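PDB 5J6B: aldehyde dehydrogenase from Burkholderia thailandensis, which probably catalyses the NADP+-dependent oxidation of aldehydes to carboxylic acids. Local coordinates for residues A[382-387]-A[392-397]. Sequence-based numbering, arbitrary orientation.
With NDP (NADPH dihydro-nicotinamide-adenine-dinucleotide phosphate), chain F.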
loop_
_atom_site.group_PDB
_atom_site.type_symbol
_atom_site.label_atom_id
_atom_site.label_comp_id
_atom_site.label_asym_id
_atom_site.label_seq_id
_atom_site.Cartn_x
_atom_site.Cartn_y
_atom_site.Cartn_z
ATOM N N ASP A 382 19.559 18.400 36.188
ATOM C CA ASP A 382 18.189 18.626 35.732
ATOM C C ASP A 382 18.173 19.377 34.413
ATOM O O ASP A 382 17.367 19.071 33.524
ATOM C CB ASP A 382 17.388 19.419 36.768
ATOM C CG ASP A 382 16.967 18.588 37.959
ATOM O OD1 ASP A 382 16.836 17.352 37.829
ATOM O OD2 ASP A 382 16.748 19.184 39.030
ATOM N N LEU A 383 19.054 20.374 34.268
ATOM C CA LEU A 383 19.057 21.163 33.037
ATOM C C LEU A 383 19.343 20.283 31.831
ATOM O O LEU A 383 18.912 20.591 30.714
ATOM C CB LEU A 383 20.085 22.291 33.117
ATOM C CG LEU A 383 19.985 23.358 32.015
ATOM C CD1 LEU A 383 18.664 24.136 32.131
ATOM C CD2 LEU A 383 21.181 24.309 32.046
ATOM N N TYR A 384 20.045 19.171 32.043
ATOM C CA TYR A 384 20.360 18.265 30.950
ATOM C C TYR A 384 19.242 17.261 30.685
ATOM O O TYR A 384 18.893 17.010 29.524
ATOM C CB TYR A 384 21.669 17.518 31.250
ATOM C CG TYR A 384 22.231 16.813 30.035
ATOM C CD1 TYR A 384 21.820 15.523 29.698
ATOM C CD2 TYR A 384 23.160 17.438 29.209
ATOM C CE1 TYR A 384 22.314 14.874 28.560
ATOM C CE2 TYR A 384 23.673 16.786 28.068
ATOM C CZ TYR A 384 23.241 15.504 27.753
ATOM O OH TYR A 384 23.728 14.853 26.628
ATOM N N ARG A 385 18.675 16.679 31.742
ATOM C CA ARG A 385 17.882 15.463 31.610
ATOM C C ARG A 385 16.384 15.719 31.549
ATOM O O ARG A 385 15.649 14.869 31.031
ATOM C CB ARG A 385 18.168 14.508 32.782
ATOM C CG ARG A 385 19.646 14.223 33.003
ATOM C CD ARG A 385 19.869 12.880 33.674
ATOM N NE ARG A 385 19.491 11.750 32.826
ATOM C CZ ARG A 385 20.266 11.227 31.878
ATOM N NH1 ARG A 385 21.464 11.742 31.636
ATOM N NH2 ARG A 385 19.843 10.182 31.168
ATOM N N LYS A 386 15.921 16.837 32.094
ATOM C CA LYS A 386 14.513 17.192 32.087
ATOM C C LYS A 386 14.218 18.125 30.921
ATOM O O LYS A 386 15.122 18.735 30.342
ATOM C CB LYS A 386 14.119 17.856 33.404
ATOM C CG LYS A 386 14.360 16.985 34.605
ATOM C CD LYS A 386 13.816 17.662 35.856
ATOM C CE LYS A 386 13.133 16.650 36.748
ATOM N NZ LYS A 386 13.731 16.650 38.099
ATOM N N GLU A 387 12.935 18.228 30.587
ATOM C CA GLU A 387 12.506 19.081 29.479
ATOM C C GLU A 387 12.626 20.543 29.889
ATOM O O GLU A 387 11.872 21.020 30.745
ATOM C CB GLU A 387 11.075 18.750 29.068
ATOM C CG GLU A 387 10.608 19.537 27.842
ATOM C CD GLU A 387 9.300 19.021 27.270
ATOM O OE1 GLU A 387 8.440 18.569 28.064
ATOM O OE2 GLU A 387 9.141 19.061 26.026
ATOM N N VAL A 392 16.851 27.915 26.410
ATOM C CA VAL A 392 18.159 27.481 26.883
ATOM C C VAL A 392 18.620 26.324 26.006
ATOM O O VAL A 392 17.830 25.427 25.689
ATOM C CB VAL A 392 18.112 27.071 28.371
ATOM C CG1 VAL A 392 19.399 26.362 28.787
ATOM C CG2 VAL A 392 17.868 28.291 29.263
ATOM N N ALA A 393 19.885 26.367 25.576
ATOM C CA ALA A 393 20.505 25.244 24.882
ATOM C C ALA A 393 21.867 24.966 25.501
ATOM O O ALA A 393 22.515 25.865 26.047
ATOM C CB ALA A 393 20.647 25.490 23.366
ATOM N N LEU A 394 22.284 23.699 25.420
ATOM C CA LEU A 394 23.510 23.214 26.041
ATOM C C LEU A 394 24.431 22.682 24.954
ATOM O O LEU A 394 24.007 21.876 24.120
ATOM C CB LEU A 394 23.214 22.105 27.054
ATOM C CG LEU A 394 21.947 22.274 27.884
ATOM C CD1 LEU A 394 21.760 21.074 28.806
ATOM C CD2 LEU A 394 22.000 23.571 28.676
ATOM N N LEU A 395 25.683 23.127 24.967
ATOM C CA LEU A 395 26.665 22.744 23.960
ATOM C C LEU A 395 27.657 21.754 24.566
ATOM O O LEU A 395 28.254 22.027 25.610
ATOM C CB LEU A 395 27.390 23.985 23.423
ATOM C CG LEU A 395 28.531 23.773 22.412
ATOM C CD1 LEU A 395 28.062 23.068 21.139
ATOM C CD2 LEU A 395 29.176 25.109 22.070
ATOM N N GLU A 396 27.817 20.596 23.931
ATOM C CA GLU A 396 28.827 19.640 24.356
ATOM C C GLU A 396 29.592 19.160 23.129
ATOM O O GLU A 396 29.164 19.344 21.985
ATOM C CB GLU A 396 28.214 18.454 25.126
ATOM C CG GLU A 396 27.242 17.598 24.300
ATOM C CD GLU A 396 26.543 16.528 25.133
ATOM O OE1 GLU A 396 25.291 16.558 25.244
ATOM O OE2 GLU A 396 27.249 15.658 25.686
ATOM N N ARG A 397 30.729 18.528 23.391
ATOM C CA ARG A 397 31.750 18.234 22.399
ATOM C C ARG A 397 31.964 16.728 22.305
ATOM O O ARG A 397 32.000 16.037 23.330
ATOM C CB ARG A 397 33.057 18.930 22.800
ATOM C CG ARG A 397 34.237 18.800 21.863
ATOM C CD ARG A 397 35.418 19.536 22.496
ATOM N NE ARG A 397 36.641 19.371 21.724
ATOM C CZ ARG A 397 37.338 20.369 21.190
ATOM N NH1 ARG A 397 36.948 21.634 21.351
ATOM N NH2 ARG A 397 38.445 20.097 20.504
HETATM P PA NDP F . 0.217 20.257 30.309
HETATM O O1A NDP F . 0.499 18.792 30.466
HETATM O O2A NDP F . 0.468 21.040 31.603
HETATM O O5B NDP F . -1.284 20.506 29.863
HETATM C C5B NDP F . -1.721 20.086 28.553
HETATM C C4B NDP F . -3.224 19.984 28.597
HETATM O O4B NDP F . -3.605 18.960 29.543
HETATM C C3B NDP F . -3.955 21.257 29.050
HETATM O O3B NDP F . -5.158 21.401 28.299
HETATM C C2B NDP F . -4.260 20.956 30.520
HETATM O O2B NDP F . -5.394 21.658 31.068
HETATM C C1B NDP F . -4.595 19.479 30.409
HETATM N N9A NDP F . -4.559 18.755 31.679
HETATM C C8A NDP F . -3.574 18.769 32.632
HETATM N N7A NDP F . -3.786 17.948 33.632
HETATM C C5A NDP F . -5.003 17.358 33.323
HETATM C C6A NDP F . -5.780 16.381 33.975
HETATM N N6A NDP F . -5.468 15.852 35.168
HETATM N N1A NDP F . -6.920 15.980 33.372
HETATM C C2A NDP F . -7.273 16.553 32.215
HETATM N N3A NDP F . -6.639 17.503 31.524
HETATM C C4A NDP F . -5.494 17.854 32.126
HETATM O O3 NDP F . 1.199 20.861 29.211
HETATM P PN NDP F . 1.340 22.321 28.588
HETATM O O1N NDP F . -0.007 22.863 28.256
HETATM O O2N NDP F . 2.101 23.184 29.576
HETATM O O5D NDP F . 2.241 22.111 27.283
HETATM C C5D NDP F . 3.657 21.858 27.306
HETATM C C4D NDP F . 3.892 20.376 27.142
HETATM O O4D NDP F . 3.327 19.925 25.878
HETATM C C3D NDP F . 5.382 19.994 27.112
HETATM O O3D NDP F . 5.707 18.812 27.834
HETATM C C2D NDP F . 5.625 19.789 25.620
HETATM O O2D NDP F . 6.750 19.011 25.238
HETATM C C1D NDP F . 4.308 19.153 25.210
HETATM N N1N NDP F . 4.168 19.241 23.761
HETATM C C2N NDP F . 4.018 18.115 22.986
HETATM C C3N NDP F . 4.030 18.151 21.636
HETATM C C7N NDP F . 3.783 16.928 20.788
HETATM O O7N NDP F . 2.986 17.036 19.839
HETATM N N7N NDP F . 4.446 15.801 21.056
HETATM C C4N NDP F . 4.329 19.451 20.930
HETATM C C5N NDP F . 4.114 20.605 21.843
HETATM C C6N NDP F . 4.118 20.462 23.155
HETATM P P2B NDP F . -5.278 23.183 31.614
HETATM O O1X NDP F . -3.949 23.770 31.255
HETATM O O2X NDP F . -6.459 23.877 30.938
HETATM O O3X NDP F . -5.453 23.094 33.143
#
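The Y384 ring meets the carboxylate of E396 at its edge, with OE1 in the ring plane, while CD1 of L394 approaches the ring obliquely, 3.9 Å from CD2 of Y384. Ring and carboxylate planes stand 73° apart. This contact packs helix 382-385 of the beta-alpha-beta unit 368-375, 382-385, 392-398 against its second strand, in what corresponds to the catalytic domain of the aldehyde dehydrogenase fold.

The Y384 hydroxyl donates to E396 (OH to OE1 2.7 Å), and OE1 accepts with its syn lone pair, on the side of OE2. R298 also bonds to this hydroxyl, so OH has two partners; OE2 of E396 forms a salt bridge with R407, which would favour the ionised carboxylate. E396 reaches the hydroxyl with CG set between its backbone N and carbonyl carbon (chi1 63°) and the chain extended beyond.

The apolar part is carried by L394, whose two methyls divide the work. CD2 presses on CD2 of L383 at 3.5 Å, whereas CD1 packs against the helix backbone, 3.8 Å from CA of Y384 and also close to the carbonyl O of L383. L383 also sends CD1 to CG1 of V392, 4.1 Å away, with the two side chains nearly perpendicular; L344 of helix 338-353 touches both residues.

Beyond K386, where helical geometry ends, the chain delivers E387 to the cofactor. Its extended side chain bridges both hydroxyls of the nicotinamide ribose: OE1 accepts from O3D of NADPH at 2.8 Å, and OE2 from O2D at 2.5 Å.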